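Local coordinates for protein alanine racemase (Enterococcus faecalis, PDB 3E6E) that belongs to the alanine racemase family, enzymes that join an N-terminal TIM-barrel domain to a C-terminal domain rich in beta strands, and forms a dimer, at residues Ile18-Asn21 with Val22-Cys26; Ser51-Ala54 with Ala55-Gly59; Ile176-Ser179 with Tyr180-Gln184; Glu341-Leu344 with Gln345-Ala348; His355-Val358 with Ala359-Ser363. The protein carries 1 engineered substitution. All blocks are in the same frame, centred on the assembly; numbering follows the deposited sequence.

How the interactions relate
All five interactions are local, each within a single helix or at one of its ends, and they follow one another along the chain without overlap. Interactions 1 to 3 belong to the N-terminal TIM-barrel region, interactions 4 and 5 to the C-terminal region. Interactions 1 and 2 lie with their centres about 9 Å apart, because helices 15-28 and 48-56 pack against each other. Interactions 4 and 5, centres about 12 Å apart, touch by packing alone through the successive helices 344-351 and 355-361. Interaction 3 stands alone, its centre at least 26 Å from every other. Only interaction 5 lines the ligand pocket, through Y356, and it also meets the second subunit.

Interaction 1: Ile18-Asn21 with Val22-Cys26; sequences ITEN and VQKEC
E20 and K24, one helical turn apart, are joined by a salt bridge in which OE1 of E20 lies 2.9 Å from NZ of K24. Their side chains run alongside each other and point the same way, yet they get there differently. The glutamate is drawn out straight, with CG across from its own backbone N (chi1 169°). The lysine bends at its second and fourth torsions, which curls it back along its partner. That curl lays CG of K24 at 3.0 Å from the carbonyl O of E20 and brings NZ of K24 to 3.1 Å from CG of E20, so the ammonium rests against the aliphatic part of the glutamate as well as its carboxylate.

Along the same turns the backbone makes its regular i to i+4 hydrogen bonds. V22 N donates to I18 O at 2.9 Å, Q23 N to T19 O at 2.8 Å and K24 N to E20 O at 3.0 Å; the next one, E25 N to N21 O, is stretched to 3.4 Å and weak.

The apolar part is light: the CG2 methyls of I18 and V22 come only to 4.5 Å of each other, each being turned mainly to other parts of the fold.

I18 and V22 look onto helix 48-56, I18 resting on S51 and A54 and V22 on A55, and OG1 of T19 is hydrogen-bonded to the carbonyl O of A54. E25 leads away to strand 220-223 of the parallel barrel sheet, where it touches I221 and Y223, while E20 and K24 lie beside the loop residues K244 and Y241.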
loop_
_atom_site.group_PDB
_atom_site.type_symbol
_atom_site.label_atom_id
_atom_site.label_comp_id
_atom_site.label_asym_id
_atom_site.label_seq_id
_atom_site.Cartn_x
_atom_site.Cartn_y
_atom_site.Cartn_z
ATOM N N ILE A 18 -2.677 11.485 19.437
ATOM C CA ILE A 18 -3.321 12.315 18.410
ATOM C C ILE A 18 -4.092 13.455 19.123
ATOM O O ILE A 18 -4.009 14.627 18.736
ATOM C CB ILE A 18 -4.295 11.467 17.535
ATOM C CG1 ILE A 18 -3.524 10.364 16.817
ATOM C CG2 ILE A 18 -4.986 12.335 16.493
ATOM C CD1 ILE A 18 -4.400 9.505 15.977
ATOM N N THR A 19 -4.816 13.093 20.179
ATOM C CA THR A 19 -5.572 14.048 20.984
ATOM C C THR A 19 -4.631 15.143 21.496
ATOM O O THR A 19 -4.907 16.339 21.395
ATOM C CB THR A 19 -6.193 13.371 22.253
ATOM O OG1 THR A 19 -7.121 12.347 21.876
ATOM C CG2 THR A 19 -6.904 14.411 23.110
ATOM N N GLU A 20 -3.516 14.711 22.069
ATOM C CA GLU A 20 -2.536 15.620 22.641
ATOM C C GLU A 20 -1.885 16.508 21.595
ATOM O O GLU A 20 -1.605 17.678 21.854
ATOM C CB GLU A 20 -1.493 14.805 23.414
ATOM C CG GLU A 20 -0.261 15.571 23.854
ATOM C CD GLU A 20 0.732 14.678 24.590
ATOM O OE1 GLU A 20 1.912 15.096 24.725
ATOM O OE2 GLU A 20 0.326 13.566 25.033
ATOM N N ASN A 21 -1.638 15.965 20.410
ATOM C CA ASN A 21 -1.027 16.774 19.364
ATOM C C ASN A 21 -2.051 17.844 18.965
ATOM O O ASN A 21 -1.704 19.006 18.700
ATOM C CB ASN A 21 -0.662 15.904 18.153
ATOM C CG ASN A 21 0.426 14.884 18.461
ATOM O OD1 ASN A 21 0.644 13.948 17.691
ATOM N ND2 ASN A 21 1.117 15.063 19.580
ATOM N N VAL A 22 -3.319 17.454 18.943
ATOM C CA VAL A 22 -4.368 18.389 18.572
ATOM C C VAL A 22 -4.624 19.463 19.628
ATOM O O VAL A 22 -4.839 20.623 19.285
ATOM C CB VAL A 22 -5.667 17.651 18.269
ATOM C CG1 VAL A 22 -6.793 18.658 18.029
ATOM C CG2 VAL A 22 -5.466 16.759 17.047
ATOM N N GLN A 23 -4.606 19.085 20.904
ATOM C CA GLN A 23 -4.814 20.054 21.967
ATOM C C GLN A 23 -3.672 21.058 22.019
ATOM O O GLN A 23 -3.907 22.257 22.153
ATOM C CB GLN A 23 -4.915 19.373 23.322
ATOM C CG GLN A 23 -6.325 19.062 23.765
ATOM C CD GLN A 23 -6.453 19.022 25.279
ATOM O OE1 GLN A 23 -6.384 20.060 25.949
ATOM N NE2 GLN A 23 -6.625 17.819 25.831
ATOM N N LYS A 24 -2.434 20.577 21.928
ATOM C CA LYS A 24 -1.290 21.486 21.974
ATOM C C LYS A 24 -1.527 22.632 21.006
ATOM O O LYS A 24 -1.520 23.797 21.400
ATOM C CB LYS A 24 0.016 20.784 21.576
ATOM C CG LYS A 24 0.541 19.725 22.531
ATOM C CD LYS A 24 0.900 20.275 23.890
ATOM C CE LYS A 24 1.970 19.403 24.553
ATOM N NZ LYS A 24 1.698 17.928 24.461
ATOM N N GLU A 25 -1.743 22.288 19.741
ATOM C CA GLU A 25 -1.971 23.282 18.702
ATOM C C GLU A 25 -3.184 24.181 18.986
ATOM O O GLU A 25 -3.104 25.394 18.824
ATOM C CB GLU A 25 -2.111 22.582 17.340
ATOM C CG GLU A 25 -2.493 23.495 16.188
ATOM C CD GLU A 25 -1.473 24.598 15.909
ATOM O OE1 GLU A 25 -1.824 25.543 15.164
ATOM O OE2 GLU A 25 -0.329 24.524 16.419
ATOM N N CYS A 26 -4.292 23.594 19.426
ATOM C CA CYS A 26 -5.493 24.371 19.715
ATOM C C CYS A 26 -5.261 25.475 20.749
ATOM O O CYS A 26 -5.899 26.530 20.700
ATOM C CB CYS A 26 -6.616 23.456 20.212
ATOM S SG CYS A 26 -7.325 22.380 18.962
#

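Interaction 2: Ser51-Ala54 with Ala55-Gly59; sequences SAKA and AKKGG
A55 fits closely over the preceding turn of its helix, its CB 3.3 Å from the carbonyl O of A52. This is the tight part of the contact: S51, A52, A54 and A55 are all buried, and small side chains let the neighbouring helix 15-28 come close. The backbone here is well bonded, A55 N donating to S51 O at 2.8 Å and K56 N to A52 O at 2.7 Å, followed by a nearly straight bond from K57 N to K53 O.

The helix stops in a Schellman motif, with a type I turn from K56 to G59 and a bond of 2.7 Å from G59 N to K56 O. G59 takes a phi of 131°, where a side chain would be jammed against the carbonyl O of G58, so glycine suits the place.

The other side is made of exposed lysines. K53 reaches out nearly straight until a bend at its last torsion; K57, whose chi1 of 39° sets CG between its own N and carbonyl carbon, lays that CG 3.0 Å from K53 O, and the two chains cross at a slant. Their ammonium nitrogens, K53 NZ and K57 NZ, are modelled only 2.7 Å apart. K56 turns elsewhere, touching D81.

The close lysine pair is not a hydrogen bond, and if both amines are charged they would probably repel. The lysine ends are therefore probably less surely placed than the buried alanine face, and their modelled separation carries no weight.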
loop_
_atom_site.group_PDB
_atom_site.type_symbol
_atom_site.label_atom_id
_atom_site.label_comp_id
_atom_site.label_asym_id
_atom_site.label_seq_id
_atom_site.Cartn_x
_atom_site.Cartn_y
_atom_site.Cartn_z
ATOM N N SER A 51 -9.132 8.144 14.321
ATOM C CA SER A 51 -8.222 9.295 14.334
ATOM C C SER A 51 -9.106 10.513 14.562
ATOM O O SER A 51 -8.873 11.318 15.459
ATOM C CB SER A 51 -7.509 9.457 12.987
ATOM O OG SER A 51 -6.510 8.480 12.757
ATOM N N ALA A 52 -10.132 10.627 13.728
ATOM C CA ALA A 52 -11.089 11.719 13.806
ATOM C C ALA A 52 -11.606 11.915 15.236
ATOM O O ALA A 52 -11.504 12.996 15.813
ATOM C CB ALA A 52 -12.251 11.436 12.863
ATOM N N LYS A 53 -12.159 10.853 15.801
ATOM C CA LYS A 53 -12.695 10.896 17.152
ATOM C C LYS A 53 -11.646 11.378 18.144
ATOM O O LYS A 53 -11.964 12.104 19.101
ATOM C CB LYS A 53 -13.190 9.505 17.546
ATOM C CG LYS A 53 -13.832 9.410 18.917
ATOM C CD LYS A 53 -14.680 8.142 19.004
ATOM C CE LYS A 53 -15.155 7.870 20.427
ATOM N NZ LYS A 53 -14.012 7.601 21.351
ATOM N N ALA A 54 -10.397 10.975 17.917
ATOM C CA ALA A 54 -9.304 11.376 18.800
ATOM C C ALA A 54 -9.036 12.859 18.646
ATOM O O ALA A 54 -8.679 13.534 19.605
ATOM C CB ALA A 54 -8.045 10.588 18.477
ATOM N N ALA A 55 -9.199 13.350 17.424
ATOM C CA ALA A 55 -8.995 14.760 17.124
ATOM C C ALA A 55 -10.167 15.559 17.667
ATOM O O ALA A 55 -10.019 16.713 18.031
ATOM C CB ALA A 55 -8.875 14.960 15.612
ATOM N N LYS A 56 -11.338 14.941 17.733
ATOM C CA LYS A 56 -12.503 15.647 18.244
ATOM C C LYS A 56 -12.316 15.945 19.737
ATOM O O LYS A 56 -12.348 17.104 20.157
ATOM C CB LYS A 56 -13.776 14.828 18.009
ATOM C CG LYS A 56 -15.062 15.629 18.209
ATOM C CD LYS A 56 -16.309 14.790 17.938
ATOM C CE LYS A 56 -16.404 13.589 18.888
ATOM N NZ LYS A 56 -17.477 12.621 18.481
ATOM N N LYS A 57 -12.103 14.904 20.536
ATOM C CA LYS A 57 -11.903 15.093 21.967
ATOM C C LYS A 57 -10.666 15.925 22.221
ATOM O O LYS A 57 -10.409 16.340 23.348
ATOM C CB LYS A 57 -11.798 13.741 22.683
ATOM C CG LYS A 57 -11.014 12.671 21.934
ATOM C CD LYS A 57 -11.265 11.285 22.531
ATOM C CE LYS A 57 -12.720 10.859 22.345
ATOM N NZ LYS A 57 -13.021 9.553 23.002
ATOM N N GLY A 58 -9.903 16.175 21.164
ATOM C CA GLY A 58 -8.709 16.988 21.285
ATOM C C GLY A 58 -9.035 18.460 21.056
ATOM O O GLY A 58 -8.258 19.348 21.423
ATOM N N GLY A 59 -10.186 18.730 20.444
ATOM C CA GLY A 59 -10.570 20.105 20.208
ATOM C C GLY A 59 -11.008 20.387 18.791
ATOM O O GLY A 59 -11.378 21.516 18.475
#

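Interaction 3: Ile176-Ser179 with Tyr180-Gln184; sequences IDTS and YFEKQ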
loop_
_atom_site.group_PDB
_atom_site.type_symbol
_atom_site.label_atom_id
_atom_site.label_comp_id
_atom_site.label_asym_id
_atom_site.label_seq_id
_atom_site.Cartn_x
_atom_site.Cartn_y
_atom_site.Cartn_z
ATOM N N ILE A 176 12.469 26.186 4.544
ATOM C CA ILE A 176 13.187 27.217 5.287
ATOM C C ILE A 176 13.029 28.550 4.572
ATOM O O ILE A 176 12.734 29.568 5.197
ATOM C CB ILE A 176 14.685 26.895 5.377
ATOM C CG1 ILE A 176 14.886 25.569 6.110
ATOM C CG2 ILE A 176 15.425 28.029 6.062
ATOM C CD1 ILE A 176 16.324 25.076 6.110
ATOM N N ASP A 177 13.246 28.536 3.259
ATOM C CA ASP A 177 13.110 29.739 2.444
ATOM C C ASP A 177 11.617 30.072 2.365
ATOM O O ASP A 177 10.809 29.269 1.885
ATOM C CB ASP A 177 13.684 29.486 1.045
ATOM C CG ASP A 177 13.818 30.756 0.227
ATOM O OD1 ASP A 177 14.448 30.706 -0.855
ATOM O OD2 ASP A 177 13.293 31.796 0.665
ATOM N N THR A 178 11.249 31.252 2.846
ATOM C CA THR A 178 9.851 31.649 2.847
ATOM C C THR A 178 9.351 32.408 1.604
ATOM O O THR A 178 8.181 32.762 1.525
ATOM C CB THR A 178 9.552 32.485 4.093
ATOM O OG1 THR A 178 10.342 33.685 4.066
ATOM C CG2 THR A 178 9.900 31.692 5.354
ATOM N N SER A 179 10.223 32.623 0.625
ATOM C CA SER A 179 9.854 33.361 -0.581
ATOM C C SER A 179 8.547 32.922 -1.247
ATOM O O SER A 179 7.559 33.665 -1.251
ATOM C CB SER A 179 10.995 33.287 -1.593
ATOM O OG SER A 179 12.214 33.673 -0.987
ATOM N N TYR A 180 8.544 31.723 -1.819
ATOM C CA TYR A 180 7.362 31.227 -2.499
ATOM C C TYR A 180 6.143 31.331 -1.592
ATOM O O TYR A 180 5.063 31.695 -2.039
ATOM C CB TYR A 180 7.564 29.776 -2.951
ATOM C CG TYR A 180 6.608 29.348 -4.043
ATOM C CD1 TYR A 180 6.795 29.761 -5.363
ATOM C CD2 TYR A 180 5.475 28.584 -3.752
ATOM C CE1 TYR A 180 5.871 29.425 -6.373
ATOM C CE2 TYR A 180 4.545 28.249 -4.754
ATOM C CZ TYR A 180 4.752 28.674 -6.059
ATOM O OH TYR A 180 3.843 28.340 -7.043
ATOM N N PHE A 181 6.313 31.026 -0.314
ATOM C CA PHE A 181 5.194 31.090 0.620
ATOM C C PHE A 181 4.585 32.489 0.599
ATOM O O PHE A 181 3.390 32.665 0.331
ATOM C CB PHE A 181 5.661 30.769 2.044
ATOM C CG PHE A 181 4.544 30.760 3.064
ATOM C CD1 PHE A 181 3.731 29.640 3.220
ATOM C CD2 PHE A 181 4.288 31.885 3.841
ATOM C CE1 PHE A 181 2.683 29.645 4.134
ATOM C CE2 PHE A 181 3.239 31.900 4.756
ATOM C CZ PHE A 181 2.433 30.781 4.906
ATOM N N GLU A 182 5.425 33.475 0.894
ATOM C CA GLU A 182 5.027 34.868 0.914
ATOM C C GLU A 182 4.254 35.220 -0.349
ATOM O O GLU A 182 3.230 35.899 -0.294
ATOM C CB GLU A 182 6.271 35.746 1.050
ATOM C CG GLU A 182 6.487 36.224 2.485
ATOM C CD GLU A 182 7.944 36.383 2.885
ATOM O OE1 GLU A 182 8.701 37.084 2.180
ATOM O OE2 GLU A 182 8.321 35.810 3.930
ATOM N N LYS A 183 4.741 34.731 -1.486
ATOM C CA LYS A 183 4.089 34.974 -2.767
ATOM C C LYS A 183 2.655 34.453 -2.737
ATOM O O LYS A 183 1.717 35.188 -3.044
ATOM C CB LYS A 183 4.867 34.298 -3.899
ATOM C CG LYS A 183 4.191 34.366 -5.259
ATOM C CD LYS A 183 5.088 33.827 -6.376
ATOM C CE LYS A 183 6.357 34.679 -6.544
ATOM N NZ LYS A 183 7.128 34.380 -7.803
ATOM N N GLN A 184 2.478 33.193 -2.356
ATOM C CA GLN A 184 1.129 32.637 -2.310
ATOM C C GLN A 184 0.258 33.454 -1.379
ATOM O O GLN A 184 -0.879 33.761 -1.703
ATOM C CB GLN A 184 1.140 31.169 -1.866
ATOM C CG GLN A 184 1.721 30.222 -2.914
ATOM C CD GLN A 184 1.511 28.766 -2.567
ATOM O OE1 GLN A 184 0.378 28.283 -2.531
ATOM N NE2 GLN A 184 2.607 28.056 -2.310
#
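The carboxylate of E182 is approached from above its plane by T178, whose OG1 donates to OE2 of E182 at 2.9 Å from a position 47° out of that plane. The threonine hydroxyl thus comes across the carboxylate; with chi1 at 62°, OG1 of T178 is turned to the glutamate one turn on. The second carboxylate, that of D177, is gripped twice by S179, and both donors come from the same face. OG of S179 meets OD2 of D177 at 2.7 Å on the syn side, while the backbone N of S179 reaches that same OD2 at 3.2 Å from higher above the plane.

The bond from the backbone N is a capping bond where the chain turns into the helix. Regular helical bonding follows, E182 N to T178 O at 2.9 Å and K183 N to S179 O at 3.0 Å. Two carboxylates close to a helix N-terminus would probably be favoured by its dipole.

This start of helix 179-193 follows the loop after barrel strand 165-167. The F181 ring stacks with H213 and F170, and Y180 packs on S171 and T172 of its own chain and on E269 of the second subunit.

Interaction 4: Glu341-Leu344 with Gln345-Ala348; sequences ENTL and QMVA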
loop_
_atom_site.group_PDB
_atom_site.type_symbol
_atom_site.label_atom_id
_atom_site.label_comp_id
_atom_site.label_asym_id
_atom_site.label_seq_id
_atom_site.Cartn_x
_atom_site.Cartn_y
_atom_site.Cartn_z
ATOM N N GLU A 341 15.617 3.735 18.944
ATOM C CA GLU A 341 14.373 4.240 18.370
ATOM C C GLU A 341 14.338 4.190 16.851
ATOM O O GLU A 341 15.265 4.637 16.174
ATOM C CB GLU A 341 14.124 5.703 18.783
ATOM C CG GLU A 341 13.021 5.931 19.819
ATOM C CD GLU A 341 11.945 6.941 19.373
ATOM O OE1 GLU A 341 10.936 6.515 18.766
ATOM O OE2 GLU A 341 12.112 8.159 19.627
ATOM N N ASN A 342 13.261 3.632 16.322
ATOM C CA ASN A 342 13.062 3.617 14.893
ATOM C C ASN A 342 11.842 4.493 14.718
ATOM O O ASN A 342 10.795 4.257 15.327
ATOM C CB ASN A 342 12.820 2.212 14.366
ATOM C CG ASN A 342 14.068 1.607 13.797
ATOM O OD1 ASN A 342 15.063 2.302 13.637
ATOM N ND2 ASN A 342 14.030 0.324 13.472
ATOM N N THR A 343 12.014 5.543 13.924
ATOM C CA THR A 343 10.962 6.520 13.678
ATOM C C THR A 343 10.529 6.451 12.234
ATOM O O THR A 343 11.266 5.976 11.382
ATOM C CB THR A 343 11.483 7.922 13.906
ATOM O OG1 THR A 343 12.343 8.276 12.809
ATOM C CG2 THR A 343 12.271 7.993 15.197
ATOM N N LEU A 344 9.335 6.937 11.947
ATOM C CA LEU A 344 8.868 6.927 10.578
ATOM C C LEU A 344 9.860 7.710 9.696
ATOM O O LEU A 344 10.157 7.299 8.571
ATOM C CB LEU A 344 7.484 7.565 10.504
ATOM C CG LEU A 344 6.398 6.688 9.896
ATOM C CD1 LEU A 344 6.221 5.431 10.736
ATOM C CD2 LEU A 344 5.109 7.486 9.834
ATOM N N GLN A 345 10.378 8.828 10.204
ATOM C CA GLN A 345 11.318 9.630 9.432
ATOM C C GLN A 345 12.471 8.783 8.946
ATOM O O GLN A 345 12.812 8.810 7.759
ATOM C CB GLN A 345 11.871 10.781 10.263
ATOM C CG GLN A 345 11.417 12.150 9.787
ATOM C CD GLN A 345 11.802 12.429 8.353
ATOM O OE1 GLN A 345 12.983 12.537 8.025
ATOM N NE2 GLN A 345 10.801 12.553 7.486
ATOM N N MET A 346 13.075 8.038 9.875
ATOM C CA MET A 346 14.195 7.164 9.552
ATOM C C MET A 346 13.777 6.242 8.418
ATOM O O MET A 346 14.520 6.055 7.444
ATOM C CB MET A 346 14.590 6.367 10.779
ATOM C CG MET A 346 15.367 7.181 11.782
ATOM S SD MET A 346 15.321 6.457 13.422
ATOM C CE MET A 346 16.481 5.073 13.200
ATOM N N VAL A 347 12.571 5.689 8.529
ATOM C CA VAL A 347 12.057 4.811 7.492
ATOM C C VAL A 347 11.934 5.575 6.177
ATOM O O VAL A 347 12.265 5.056 5.103
ATOM C CB VAL A 347 10.676 4.260 7.860
ATOM C CG1 VAL A 347 10.122 3.442 6.703
ATOM C CG2 VAL A 347 10.777 3.414 9.118
ATOM N N ALA A 348 11.445 6.810 6.265
ATOM C CA ALA A 348 11.263 7.653 5.087
ATOM C C ALA A 348 12.605 7.969 4.452
ATOM O O ALA A 348 12.765 7.889 3.235
ATOM C CB ALA A 348 10.553 8.952 5.478
#
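The chain passes from strand to helix at T343, between N342 and L344, the extended backbone of T343 giving way to a first turn closed by V347 N to T343 O at 3.2 Å and A348 N to L344 O at 2.7 Å. T343 caps that turn: its OG1 accepts from M346 N at 3.0 Å, and the N-H points almost straight at it (172°). A chi1 of 74° swings the hydroxyl round to face M346 N in the first turn.

M346 answers with its side chain. The chain runs on extended to SD, reaching the end of the strand and crossing T343 and N342 at about right angles, and bends only at its third torsion. SD of M346 lies 3.5 Å from T343 N and accepts a weak hydrogen bond from it. The methyl at its tip, turned by chi3 of 75°, lies against two oxygens, with CE of M346 at 3.1 Å from OD1 of N342 and 3.2 Å from the carbonyl O of E341. The amide of N342 is fixed mainly from outside, ND2 donating to T298 O. On the other flank L344 and V347 turn to helix 355-361.

Together T343 and M346 make a capping box at the head of helix 344-351, in which a methionine sulfur, rather than the more familiar carboxylate, takes a weak return bond from the N-cap backbone N.

Interaction 5: His355-Val358 with Ala359-Ser363; sequences HYEV and ACTFS. With DCS (D-[3-hydroxy-2-methyl-5-phosphonooxymethyl-pyridin-4-ylmethyl]-N,O-cycloserylamide), chain D.
V358 in helix 355-361 and F362 just after it lie side by side, in the C-terminal domain of this alanine racemase fold. CG1 of V358 is set across from its backbone N (chi1 175°), which aims it along the helix, and it touches CZ of F362 at 3.6 Å. The phenyl ring in turn lies against the carbonyl of V358, whose O sits 3.6 Å above the ring plane, over its centre. That oxygen also serves the backbone: T361 N at 3.2 Å and F362 N at 3.3 Å both donate to V358 O from the same face of its carbonyl plane.

T361 closes its turn with its hydroxyl. Its chi1 of -66° keeps OG1 beside its own backbone N, where it donates to the carbonyl O of E357 at 2.6 Å; the backbone N of T361 adds a weak bond to the same oxygen. E357 runs alongside T361, extended, and its carboxylate is taken up at the dimer interface by R292 N of the second subunit. H355 is turned the other way, its NE2 bonded to N231 O, its ring against Q345 and its CB against L344.

The side chain of Y356 reaches from the helix into the ligand pocket. Y286 of the second subunit packs on it, and the ligand DCS meets the phenol at its edge, near the ring plane. There OH of Y356 donates to phosphate oxygen O3P of DCS in a hydrogen bond modelled at 2.4 Å, a length probably too short to be taken literally at this resolution.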
loop_
_atom_site.group_PDB
_atom_site.type_symbol
_atom_site.label_atom_id
_atom_site.label_comp_id
_atom_site.label_asym_id
_atom_site.label_seq_id
_atom_site.Cartn_x
_atom_site.Cartn_y
_atom_site.Cartn_z
ATOM N N HIS A 355 7.791 10.632 5.276
ATOM C CA HIS A 355 6.981 9.719 6.089
ATOM C C HIS A 355 5.506 9.734 5.693
ATOM O O HIS A 355 4.789 8.763 5.961
ATOM C CB HIS A 355 7.132 10.034 7.574
ATOM C CG HIS A 355 7.032 11.488 7.887
ATOM N ND1 HIS A 355 6.113 12.317 7.276
ATOM C CD2 HIS A 355 7.714 12.263 8.760
ATOM C CE1 HIS A 355 6.232 13.536 7.764
ATOM N NE2 HIS A 355 7.196 13.531 8.667
ATOM N N TYR A 356 5.049 10.816 5.058
ATOM C CA TYR A 356 3.657 10.882 4.605
ATOM C C TYR A 356 3.310 9.606 3.833
ATOM O O TYR A 356 2.211 9.050 3.979
ATOM C CB TYR A 356 3.426 12.047 3.637
ATOM C CG TYR A 356 3.192 13.412 4.246
ATOM C CD1 TYR A 356 4.251 14.166 4.756
ATOM C CD2 TYR A 356 1.926 13.998 4.217
ATOM C CE1 TYR A 356 4.054 15.479 5.211
ATOM C CE2 TYR A 356 1.723 15.300 4.662
ATOM C CZ TYR A 356 2.790 16.035 5.154
ATOM O OH TYR A 356 2.599 17.335 5.567
ATOM N N GLU A 357 4.259 9.173 2.998
ATOM C CA GLU A 357 4.098 7.997 2.137
ATOM C C GLU A 357 4.319 6.649 2.810
ATOM O O GLU A 357 3.731 5.645 2.407
ATOM C CB GLU A 357 5.043 8.108 0.933
ATOM C CG GLU A 357 4.919 6.982 -0.094
ATOM C CD GLU A 357 5.840 7.190 -1.285
ATOM O OE1 GLU A 357 7.072 7.171 -1.089
ATOM O OE2 GLU A 357 5.337 7.386 -2.411
ATOM N N VAL A 358 5.183 6.605 3.810
ATOM C CA VAL A 358 5.422 5.337 4.472
ATOM C C VAL A 358 4.135 4.959 5.177
ATOM O O VAL A 358 3.675 3.823 5.097
ATOM C CB VAL A 358 6.576 5.447 5.499
ATOM C CG1 VAL A 358 6.730 4.126 6.274
ATOM C CG2 VAL A 358 7.876 5.804 4.775
ATOM N N ALA A 359 3.539 5.950 5.832
ATOM C CA ALA A 359 2.301 5.776 6.573
ATOM C C ALA A 359 1.133 5.332 5.700
ATOM O O ALA A 359 0.392 4.415 6.072
ATOM C CB ALA A 359 1.957 7.065 7.292
ATOM N N CYS A 360 0.962 5.965 4.546
ATOM C CA CYS A 360 -0.143 5.597 3.662
ATOM C C CYS A 360 0.136 4.309 2.894
ATOM O O CYS A 360 -0.765 3.748 2.262
ATOM C CB CYS A 360 -0.426 6.711 2.647
ATOM S SG CYS A 360 -0.745 8.336 3.361
ATOM N N THR A 361 1.377 3.840 2.927
ATOM C CA THR A 361 1.694 2.634 2.184
ATOM C C THR A 361 1.414 1.377 2.991
ATOM O O THR A 361 1.101 0.340 2.410
ATOM C CB THR A 361 3.158 2.646 1.662
ATOM O OG1 THR A 361 3.309 3.694 0.688
ATOM C CG2 THR A 361 3.490 1.327 0.989
ATOM N N PHE A 362 1.504 1.467 4.319
ATOM C CA PHE A 362 1.208 0.307 5.163
ATOM C C PHE A 362 -0.144 -0.250 4.708
ATOM O O PHE A 362 -1.149 0.456 4.709
ATOM C CB PHE A 362 1.162 0.718 6.644
ATOM C CG PHE A 362 2.519 1.028 7.226
ATOM C CD1 PHE A 362 2.670 2.011 8.191
ATOM C CD2 PHE A 362 3.650 0.352 6.782
ATOM C CE1 PHE A 362 3.931 2.326 8.705
ATOM C CE2 PHE A 362 4.916 0.660 7.291
ATOM C CZ PHE A 362 5.058 1.649 8.253
ATOM N N SER A 363 -0.146 -1.516 4.303
ATOM C CA SER A 363 -1.333 -2.198 3.789
ATOM C C SER A 363 -2.498 -2.404 4.749
ATOM O O SER A 363 -2.354 -2.298 5.959
ATOM C CB SER A 363 -0.920 -3.552 3.211
ATOM O OG SER A 363 -2.039 -4.253 2.696
HETATM N N1 DCS D . -5.319 20.967 3.103
HETATM C C2 DCS D . -5.323 20.428 1.775
HETATM C C2A DCS D . -6.078 21.114 0.653
HETATM C C3 DCS D . -4.599 19.251 1.554
HETATM O O3 DCS D . -4.554 18.675 0.333
HETATM C C4 DCS D . -3.893 18.642 2.671
HETATM C C4A DCS D . -3.099 17.370 2.444
HETATM C C5 DCS D . -3.954 19.278 3.988
HETATM C C6 DCS D . -4.662 20.414 4.166
HETATM C C5A DCS D . -3.250 18.728 5.204
HETATM O O4P DCS D . -1.838 18.833 5.000
HETATM P P DCS D . -0.720 18.369 6.035
HETATM O O1P DCS D . -0.911 19.164 7.233
HETATM O O2P DCS D . -0.876 16.941 6.289
HETATM O O3P DCS D . 0.578 18.655 5.434
HETATM N N DCS D . -2.043 17.592 1.376
HETATM C CA DCS D . -1.180 16.557 0.991
HETATM C C DCS D . -1.276 15.804 -0.217
HETATM O O DCS D . -2.241 15.945 -1.172
HETATM N ND DCS D . -0.280 14.953 -0.259
HETATM O OG DCS D . 0.478 15.107 0.883
HETATM C CB DCS D . -0.075 16.080 1.639
#